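Local coordinates for 3-deoxy-D-manno-octulosonate 8-phosphate phosphatase KdsC (Xanthomonas campestris pv. campestris, PDB 4NAV), which probably hydrolyses 3-deoxy-D-manno-octulosonate 8-phosphate to KDO and inorganic phosphate with the help of magnesium, in the lipopolysaccharide pathway, at residues A17-L22 / S109-L114; Q54-L59 / E161-V166; L114-D119 / G157-V162. One frame throughout, in Å; residues are numbered along the deposited sequence.

Interaction 1: A17-L22 / S109-L114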
loop_
_atom_site.group_PDB
_atom_site.type_symbol
_atom_site.label_atom_id
_atom_site.label_comp_id
_atom_site.label_asym_id
_atom_site.label_seq_id
_atom_site.Cartn_x
_atom_site.Cartn_y
_atom_site.Cartn_z
ATOM N N ALA A 17 -8.672 -29.864 -8.193
ATOM C CA ALA A 17 -9.431 -28.634 -8.284
ATOM C C ALA A 17 -10.808 -28.882 -8.899
ATOM O O ALA A 17 -11.781 -28.222 -8.535
ATOM C CB ALA A 17 -8.667 -27.607 -9.098
ATOM N N ALA A 18 -10.873 -29.826 -9.829
ATOM C CA ALA A 18 -12.131 -30.230 -10.466
ATOM C C ALA A 18 -13.153 -30.825 -9.508
ATOM O O ALA A 18 -14.341 -30.825 -9.816
ATOM C CB ALA A 18 -11.876 -31.221 -11.601
ATOM N N ARG A 19 -12.718 -31.372 -8.387
ATOM C CA ARG A 19 -13.660 -32.005 -7.472
ATOM C C ARG A 19 -13.896 -31.203 -6.196
ATOM O O ARG A 19 -14.497 -31.680 -5.262
ATOM C CB ARG A 19 -13.264 -33.461 -7.191
ATOM C CG ARG A 19 -11.960 -33.711 -6.480
ATOM C CD ARG A 19 -11.761 -35.233 -6.375
ATOM N NE ARG A 19 -10.394 -35.738 -6.280
ATOM C CZ ARG A 19 -9.500 -35.508 -5.309
ATOM N NH1 ARG A 19 -9.742 -34.671 -4.299
ATOM N NH2 ARG A 19 -8.315 -36.107 -5.389
ATOM N N VAL A 20 -13.407 -29.971 -6.184
ATOM C CA VAL A 20 -13.577 -29.096 -5.059
ATOM C C VAL A 20 -15.026 -28.655 -4.928
ATOM O O VAL A 20 -15.566 -28.031 -5.811
ATOM C CB VAL A 20 -12.691 -27.842 -5.205
ATOM C CG1 VAL A 20 -13.119 -26.741 -4.234
ATOM C CG2 VAL A 20 -11.237 -28.215 -5.018
ATOM N N ARG A 21 -15.609 -28.937 -3.769
ATOM C CA ARG A 21 -16.975 -28.551 -3.446
ATOM C C ARG A 21 -17.029 -27.562 -2.316
ATOM O O ARG A 21 -18.058 -26.900 -2.098
ATOM C CB ARG A 21 -17.775 -29.788 -3.051
ATOM C CG ARG A 21 -17.733 -30.889 -4.106
ATOM C CD ARG A 21 -18.594 -30.723 -5.333
ATOM N NE ARG A 21 -19.169 -29.398 -5.559
ATOM C CZ ARG A 21 -19.162 -28.674 -6.692
ATOM N NH1 ARG A 21 -18.516 -29.031 -7.801
ATOM N NH2 ARG A 21 -19.821 -27.522 -6.709
ATOM N N LEU A 22 -15.950 -27.485 -1.556
ATOM C CA LEU A 22 -15.892 -26.534 -0.449
ATOM C C LEU A 22 -14.550 -25.844 -0.524
ATOM O O LEU A 22 -13.502 -26.491 -0.585
ATOM C CB LEU A 22 -16.086 -27.256 0.873
ATOM C CG LEU A 22 -15.769 -26.439 2.131
ATOM C CD1 LEU A 22 -16.823 -25.376 2.342
ATOM C CD2 LEU A 22 -15.687 -27.337 3.344
ATOM N N SER A 109 -16.268 -35.124 1.850
ATOM C CA SER A 109 -14.989 -35.651 2.349
ATOM C C SER A 109 -13.979 -34.528 2.440
ATOM O O SER A 109 -14.170 -33.503 1.795
ATOM C CB SER A 109 -14.403 -36.677 1.392
ATOM O OG SER A 109 -14.793 -37.973 1.757
ATOM N N LEU A 110 -12.879 -34.762 3.159
ATOM C CA LEU A 110 -11.734 -33.855 3.102
ATOM C C LEU A 110 -11.121 -33.760 1.711
ATOM O O LEU A 110 -10.594 -32.693 1.324
ATOM C CB LEU A 110 -10.644 -34.274 4.072
ATOM C CG LEU A 110 -10.978 -34.035 5.551
ATOM C CD1 LEU A 110 -9.884 -34.630 6.449
ATOM C CD2 LEU A 110 -11.209 -32.550 5.831
ATOM N N ASP A 111 -11.221 -34.831 0.926
ATOM C CA ASP A 111 -10.635 -34.791 -0.402
ATOM C C ASP A 111 -11.425 -33.896 -1.358
ATOM O O ASP A 111 -11.011 -33.691 -2.484
ATOM C CB ASP A 111 -10.384 -36.194 -0.965
ATOM C CG ASP A 111 -11.618 -36.832 -1.575
ATOM O OD1 ASP A 111 -12.744 -36.689 -1.058
ATOM O OD2 ASP A 111 -11.461 -37.533 -2.587
ATOM N N GLN A 112 -12.550 -33.354 -0.915
ATOM C CA GLN A 112 -13.346 -32.442 -1.728
ATOM C C GLN A 112 -13.213 -30.994 -1.243
ATOM O O GLN A 112 -14.000 -30.139 -1.606
ATOM C CB GLN A 112 -14.814 -32.859 -1.683
ATOM C CG GLN A 112 -15.088 -34.260 -2.183
ATOM C CD GLN A 112 -16.527 -34.692 -1.908
ATOM O OE1 GLN A 112 -16.883 -35.028 -0.763
ATOM N NE2 GLN A 112 -17.346 -34.733 -2.946
ATOM N N VAL A 113 -12.198 -30.724 -0.438
ATOM C CA VAL A 113 -12.030 -29.438 0.197
ATOM C C VAL A 113 -10.729 -28.770 -0.235
ATOM O O VAL A 113 -9.688 -29.415 -0.347
ATOM C CB VAL A 113 -11.981 -29.599 1.720
ATOM C CG1 VAL A 113 -11.908 -28.242 2.403
ATOM C CG2 VAL A 113 -13.185 -30.380 2.207
ATOM N N LEU A 114 -10.815 -27.468 -0.467
ATOM C CA LEU A 114 -9.677 -26.636 -0.758
ATOM C C LEU A 114 -9.480 -25.709 0.403
ATOM O O LEU A 114 -10.466 -25.170 0.935
ATOM C CB LEU A 114 -9.956 -25.773 -1.966
ATOM C CG LEU A 114 -8.882 -24.724 -2.298
ATOM C CD1 LEU A 114 -8.853 -24.544 -3.804
ATOM C CD2 LEU A 114 -9.069 -23.390 -1.600
#
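R19 reaches across to D111 with its aliphatic part stretched from CG to NE, and the two side chains meet at about a right angle. OD2 of D111 lies over one face of the R19 guanidinium, displaced toward its rim, and no N-H points at it. The distance from this oxygen to NH1 of R19 is 3.8 Å, and the two flat groups are turned by 30°. This is therefore a long salt bridge of charges alone. Elsewhere in the contact, R21 crosses Q112 obliquely, with CG of R21 4.0 Å from NE2 of Q112. The far end of that amide is tied back to its own segment, because OE1 of Q112 accepts a hydrogen bond from N of S109 at 2.7 Å, nearly straight (173°) and lying in the carbonyl plane. The backbone then takes over. O of Q112 accepts from both N of R21 (3.0 Å) and N of L22 (3.3 Å), and N of L114 donates to O of L22 at 2.9 Å. This is the start of the parallel pairing of strands 22-25 and 113-116, neighbours in the central sheet of the HAD-type Rossmannoid fold. L22 and V113 lie side by side and point the same way, with CD2 of L22 4.0 Å from CG1 of V113, on the face toward helix 95-105. L114 is on the other face, which helix 158-169 covers. There the loop residue V20 packs on it: with CG1 anti to the backbone N (chi1 165°), this methyl of V20 meets CB of L114 at 4.0 Å.

Interaction 2: Q54-L59 / E161-V166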
loop_
_atom_site.group_PDB
_atom_site.type_symbol
_atom_site.label_atom_id
_atom_site.label_comp_id
_atom_site.label_asym_id
_atom_site.label_seq_id
_atom_site.Cartn_x
_atom_site.Cartn_y
_atom_site.Cartn_z
ATOM N N GLN A 54 -14.822 -10.672 -6.520
ATOM C CA GLN A 54 -15.418 -11.176 -7.722
ATOM C C GLN A 54 -15.154 -12.694 -7.836
ATOM O O GLN A 54 -16.069 -13.447 -8.141
ATOM C CB GLN A 54 -14.885 -10.434 -8.947
ATOM C CG GLN A 54 -15.619 -10.740 -10.246
ATOM C CD GLN A 54 -17.121 -10.486 -10.123
ATOM O OE1 GLN A 54 -17.550 -9.369 -9.875
ATOM N NE2 GLN A 54 -17.918 -11.518 -10.337
ATOM N N GLY A 55 -13.934 -13.143 -7.551
ATOM C CA GLY A 55 -13.652 -14.581 -7.614
ATOM C C GLY A 55 -14.499 -15.429 -6.660
ATOM O O GLY A 55 -14.987 -16.495 -7.010
ATOM N N LEU A 56 -14.713 -14.927 -5.450
ATOM C CA LEU A 56 -15.413 -15.699 -4.452
ATOM C C LEU A 56 -16.893 -15.884 -4.771
ATOM O O LEU A 56 -17.440 -16.960 -4.598
ATOM C CB LEU A 56 -15.201 -15.061 -3.084
ATOM C CG LEU A 56 -13.734 -15.141 -2.623
ATOM C CD1 LEU A 56 -13.546 -14.272 -1.402
ATOM C CD2 LEU A 56 -13.298 -16.556 -2.321
ATOM N N LYS A 57 -17.538 -14.813 -5.215
ATOM C CA LYS A 57 -18.903 -14.863 -5.692
ATOM C C LYS A 57 -19.057 -15.903 -6.810
ATOM O O LYS A 57 -20.045 -16.626 -6.864
ATOM C CB LYS A 57 -19.321 -13.495 -6.217
ATOM C CG LYS A 57 -19.728 -12.534 -5.133
ATOM C CD LYS A 57 -20.054 -11.170 -5.717
ATOM C CE LYS A 57 -20.500 -10.215 -4.617
ATOM N NZ LYS A 57 -20.660 -8.795 -5.045
ATOM N N GLN A 58 -18.052 -15.997 -7.671
ATOM C CA GLN A 58 -18.149 -16.863 -8.824
ATOM C C GLN A 58 -18.085 -18.303 -8.427
ATOM O O GLN A 58 -18.797 -19.144 -9.009
ATOM C CB GLN A 58 -17.048 -16.548 -9.765
ATOM C CG GLN A 58 -17.072 -15.101 -10.133
ATOM C CD GLN A 58 -17.854 -14.841 -11.347
ATOM O OE1 GLN A 58 -19.017 -14.418 -11.288
ATOM N NE2 GLN A 58 -17.241 -15.138 -12.495
ATOM N N LEU A 59 -17.253 -18.594 -7.430
ATOM C CA LEU A 59 -17.279 -19.901 -6.787
ATOM C C LEU A 59 -18.662 -20.191 -6.218
ATOM O O LEU A 59 -19.236 -21.243 -6.479
ATOM C CB LEU A 59 -16.258 -19.991 -5.677
ATOM C CG LEU A 59 -14.796 -20.117 -6.059
ATOM C CD1 LEU A 59 -13.978 -20.334 -4.817
ATOM C CD2 LEU A 59 -14.531 -21.257 -7.042
ATOM N N GLU A 161 -6.820 -15.741 -8.088
ATOM C CA GLU A 161 -6.018 -16.684 -8.860
ATOM C C GLU A 161 -6.446 -18.122 -8.584
ATOM O O GLU A 161 -6.474 -18.955 -9.494
ATOM C CB GLU A 161 -4.525 -16.480 -8.590
ATOM C CG GLU A 161 -3.625 -17.210 -9.574
ATOM C CD GLU A 161 -2.157 -17.058 -9.218
ATOM O OE1 GLU A 161 -1.720 -15.939 -8.774
ATOM O OE2 GLU A 161 -1.425 -18.069 -9.366
ATOM N N VAL A 162 -6.770 -18.404 -7.332
ATOM C CA VAL A 162 -7.236 -19.709 -6.955
ATOM C C VAL A 162 -8.615 -19.947 -7.556
ATOM O O VAL A 162 -8.845 -20.964 -8.207
ATOM C CB VAL A 162 -7.298 -19.837 -5.422
ATOM C CG1 VAL A 162 -8.152 -21.023 -4.970
ATOM C CG2 VAL A 162 -5.904 -19.988 -4.875
ATOM N N CYS A 163 -9.538 -19.027 -7.309
ATOM C CA CYS A 163 -10.870 -19.139 -7.866
ATOM C C CYS A 163 -10.827 -19.440 -9.371
ATOM O O CYS A 163 -11.466 -20.372 -9.848
ATOM C CB CYS A 163 -11.642 -17.877 -7.584
ATOM S SG CYS A 163 -11.968 -17.588 -5.803
ATOM N N ASP A 164 -10.012 -18.704 -10.112
ATOM C CA ASP A 164 -9.934 -18.917 -11.556
ATOM C C ASP A 164 -9.523 -20.346 -11.931
ATOM O O ASP A 164 -10.135 -20.967 -12.809
ATOM C CB ASP A 164 -8.972 -17.935 -12.164
ATOM C CG ASP A 164 -9.458 -16.498 -12.073
ATOM O OD1 ASP A 164 -10.664 -16.267 -11.823
ATOM O OD2 ASP A 164 -8.632 -15.590 -12.312
ATOM N N VAL A 165 -8.577 -20.916 -11.189
ATOM C CA VAL A 165 -8.158 -22.287 -11.430
ATOM C C VAL A 165 -9.307 -23.275 -11.241
ATOM O O VAL A 165 -9.601 -24.113 -12.117
ATOM C CB VAL A 165 -7.008 -22.674 -10.494
ATOM C CG1 VAL A 165 -6.845 -24.188 -10.419
ATOM C CG2 VAL A 165 -5.719 -21.984 -10.947
ATOM N N VAL A 166 -9.996 -23.123 -10.108
ATOM C CA VAL A 166 -11.050 -24.037 -9.744
ATOM C C VAL A 166 -12.178 -23.960 -10.766
ATOM O O VAL A 166 -12.618 -24.978 -11.322
ATOM C CB VAL A 166 -11.550 -23.730 -8.338
ATOM C CG1 VAL A 166 -12.802 -24.547 -8.013
ATOM C CG2 VAL A 166 -10.484 -24.081 -7.336
#
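O of G55 is where the two helices come together: within its own helix it accepts N-H of L59, with N of L59 at 3.1 Å, and, weakly, that of Q58, while from the other helix SG of C163 comes to 3.4 Å of it. No hydrogen bond crosses between the segments; the S...O approach is a packing contact to an oxygen that already accepts from its own helix. The evidence for close backbones is direct. CA of G55 lies 5.3 Å from CA of C163, and the axes of the short segments approach to 8.7 Å with their N-to-C directions only 31° apart. G55 has no side chain to intervene, and C163 fills the interface from the opposite helix. With SG anti to the carbonyl carbon (chi1 -65°), the sulfur lies against both L56 and L59: CD2 of L56 is 3.9 Å from SG of C163, and CD1 of L59 is 3.5 Å from the same sulfur. Within the HAD-type α/β domain these are helices 50-61 and 158-169, packed side by side; V166 of the latter also reaches L114 of the central sheet. The other branch of L59 serves a different partner. Its CD2 meets CG1 of V166 at 3.8 Å, and the two side chains cross at about a right angle, so that one leucine bridges two residues three positions apart on the neighbouring helix. Every residue touching across this interface is buried. Q54 and Q58 also pack on D119 and L120 of the second subunit. D164 makes a salt bridge to R160 within its helix, and its other oxygen hydrogen-bonds OH of Y3.

Interaction 3: L114-D119 / G157-V162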
loop_
_atom_site.group_PDB
_atom_site.type_symbol
_atom_site.label_atom_id
_atom_site.label_comp_id
_atom_site.label_asym_id
_atom_site.label_seq_id
_atom_site.Cartn_x
_atom_site.Cartn_y
_atom_site.Cartn_z
ATOM N N LEU A 114 -10.815 -27.468 -0.467
ATOM C CA LEU A 114 -9.677 -26.636 -0.758
ATOM C C LEU A 114 -9.480 -25.709 0.403
ATOM O O LEU A 114 -10.466 -25.170 0.935
ATOM C CB LEU A 114 -9.956 -25.773 -1.966
ATOM C CG LEU A 114 -8.882 -24.724 -2.298
ATOM C CD1 LEU A 114 -8.853 -24.544 -3.804
ATOM C CD2 LEU A 114 -9.069 -23.390 -1.600
ATOM N N PHE A 115 -8.232 -25.493 0.810
ATOM C CA PHE A 115 -7.948 -24.554 1.890
ATOM C C PHE A 115 -6.799 -23.671 1.520
ATOM O O PHE A 115 -5.750 -24.158 1.087
ATOM C CB PHE A 115 -7.612 -25.283 3.189
ATOM C CG PHE A 115 -7.669 -24.396 4.404
ATOM C CD1 PHE A 115 -8.765 -24.437 5.265
ATOM C CD2 PHE A 115 -6.660 -23.524 4.670
ATOM C CE1 PHE A 115 -8.839 -23.628 6.369
ATOM C CE2 PHE A 115 -6.733 -22.687 5.764
ATOM C CZ PHE A 115 -7.817 -22.749 6.623
ATOM N N MET A 116 -6.969 -22.374 1.695
ATOM C CA MET A 116 -5.913 -21.440 1.400
ATOM C C MET A 116 -5.525 -20.689 2.654
ATOM O O MET A 116 -6.379 -20.052 3.280
ATOM C CB MET A 116 -6.382 -20.461 0.368
ATOM C CG MET A 116 -5.304 -19.539 -0.125
ATOM S SD MET A 116 -6.031 -18.425 -1.306
ATOM C CE MET A 116 -4.561 -17.820 -2.128
ATOM N N GLY A 117 -4.246 -20.755 3.019
ATOM C CA GLY A 117 -3.750 -20.068 4.215
ATOM C C GLY A 117 -2.310 -19.635 4.035
ATOM O O GLY A 117 -1.676 -20.013 3.069
ATOM N N ASP A 118 -1.796 -18.850 4.980
ATOM C CA ASP A 118 -0.457 -18.259 4.837
ATOM C C ASP A 118 0.507 -18.502 6.001
ATOM O O ASP A 118 1.699 -18.259 5.843
ATOM C CB ASP A 118 -0.588 -16.751 4.635
ATOM C CG ASP A 118 -1.103 -16.036 5.866
ATOM O OD1 ASP A 118 -2.178 -16.410 6.400
ATOM O OD2 ASP A 118 -0.405 -15.085 6.307
ATOM N N ASP A 119 0.010 -18.969 7.150
ATOM C CA ASP A 119 0.834 -19.080 8.381
ATOM C C ASP A 119 0.423 -20.248 9.288
ATOM O O ASP A 119 -0.555 -20.940 9.025
ATOM C CB ASP A 119 0.797 -17.743 9.161
ATOM C CG ASP A 119 2.048 -17.486 9.997
ATOM O OD1 ASP A 119 3.000 -18.311 9.967
ATOM O OD2 ASP A 119 2.085 -16.441 10.707
ATOM N N GLY A 157 -4.889 -10.284 -5.291
ATOM C CA GLY A 157 -5.444 -11.204 -6.251
ATOM C C GLY A 157 -5.090 -12.679 -6.102
ATOM O O GLY A 157 -5.454 -13.477 -6.966
ATOM N N ALA A 158 -4.411 -13.063 -5.028
ATOM C CA ALA A 158 -4.047 -14.450 -4.842
ATOM C C ALA A 158 -5.291 -15.356 -4.768
ATOM O O ALA A 158 -5.325 -16.456 -5.342
ATOM C CB ALA A 158 -3.225 -14.613 -3.592
ATOM N N ALA A 159 -6.306 -14.914 -4.054
ATOM C CA ALA A 159 -7.523 -15.700 -3.958
ATOM C C ALA A 159 -8.290 -15.776 -5.304
ATOM O O ALA A 159 -8.829 -16.820 -5.650
ATOM C CB ALA A 159 -8.421 -15.149 -2.855
ATOM N N ARG A 160 -8.319 -14.686 -6.056
ATOM C CA ARG A 160 -8.893 -14.729 -7.372
ATOM C C ARG A 160 -8.139 -15.743 -8.204
ATOM O O ARG A 160 -8.745 -16.548 -8.930
ATOM C CB ARG A 160 -8.817 -13.363 -8.058
ATOM C CG ARG A 160 -9.310 -13.341 -9.508
ATOM C CD ARG A 160 -10.717 -13.926 -9.607
ATOM N NE ARG A 160 -11.315 -13.661 -10.921
ATOM C CZ ARG A 160 -11.818 -12.490 -11.313
ATOM N NH1 ARG A 160 -11.784 -11.420 -10.511
ATOM N NH2 ARG A 160 -12.349 -12.388 -12.524
ATOM N N GLU A 161 -6.820 -15.741 -8.088
ATOM C CA GLU A 161 -6.018 -16.684 -8.860
ATOM C C GLU A 161 -6.446 -18.122 -8.584
ATOM O O GLU A 161 -6.474 -18.955 -9.494
ATOM C CB GLU A 161 -4.525 -16.480 -8.590
ATOM C CG GLU A 161 -3.625 -17.210 -9.574
ATOM C CD GLU A 161 -2.157 -17.058 -9.218
ATOM O OE1 GLU A 161 -1.720 -15.939 -8.774
ATOM O OE2 GLU A 161 -1.425 -18.069 -9.366
ATOM N N VAL A 162 -6.770 -18.404 -7.332
ATOM C CA VAL A 162 -7.236 -19.709 -6.955
ATOM C C VAL A 162 -8.615 -19.947 -7.556
ATOM O O VAL A 162 -8.845 -20.964 -8.207
ATOM C CB VAL A 162 -7.298 -19.837 -5.422
ATOM C CG1 VAL A 162 -8.152 -21.023 -4.970
ATOM C CG2 VAL A 162 -5.904 -19.988 -4.875
#
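Strand 114-116 and helix 158-162 run almost antiparallel, 164° between their N-to-C directions, with axes 10.8 Å apart and CA of M116 8.0 Å from CA of A159. That spacing is bridged by side chains, without any hydrogen bond across. M116 does most of the work: its chain is extended throughout, with CG anti to the backbone N (chi1 -173°), and carries the methyl to the first turn of the helix. There CE of M116 touches CB of A158 at 3.8 Å and lies 3.6 Å from O of A158, while SD of M116 rests 4.3 Å from CB of A159. V162, one turn on, slides past M116 in the opposite direction, CG2 of V162 meeting CE of M116 at 3.7 Å. Its other methyl, CG1, reaches CD1 of L114 tip to tip at 3.8 Å. Helix 158-169 thus covers one face of the parallel sheet, as in an α/β HAD core. The strand leads straight to the probable active site, where D118 is a predicted magnesium ligand. Its OD1 lies close to OD2 of D26, the other predicted one; two carboxylates so near are consistent with a shared magnesium site. OD2 of D122 accepts from the backbone N of both D118 and D119 and probably helps hold this loop in shape. Between subunits, D119 forms a salt bridge with R160 of the third subunit, and R160 with D119 of the second subunit.

Overall arrangement
From the N terminus, interaction 1 joins the residues leading into strand 22-25 to those entering strand 113-116, closing a long loop that holds the two-stranded hairpin, helix 50-61, and strands 65-70 and 87-90. Interaction 2 opens inside that loop, at 54-59, and closes beyond it at 161-166, so the two cross along the chain. Interaction 3 begins where interaction 1 ends, sharing L114, and runs within the span of interaction 2 to finish on the same helix, with E161 and V162 common to both. Together they tie neighbouring central strands to each other, strand 113-116 to helix 158-169, and that helix to helix 50-61.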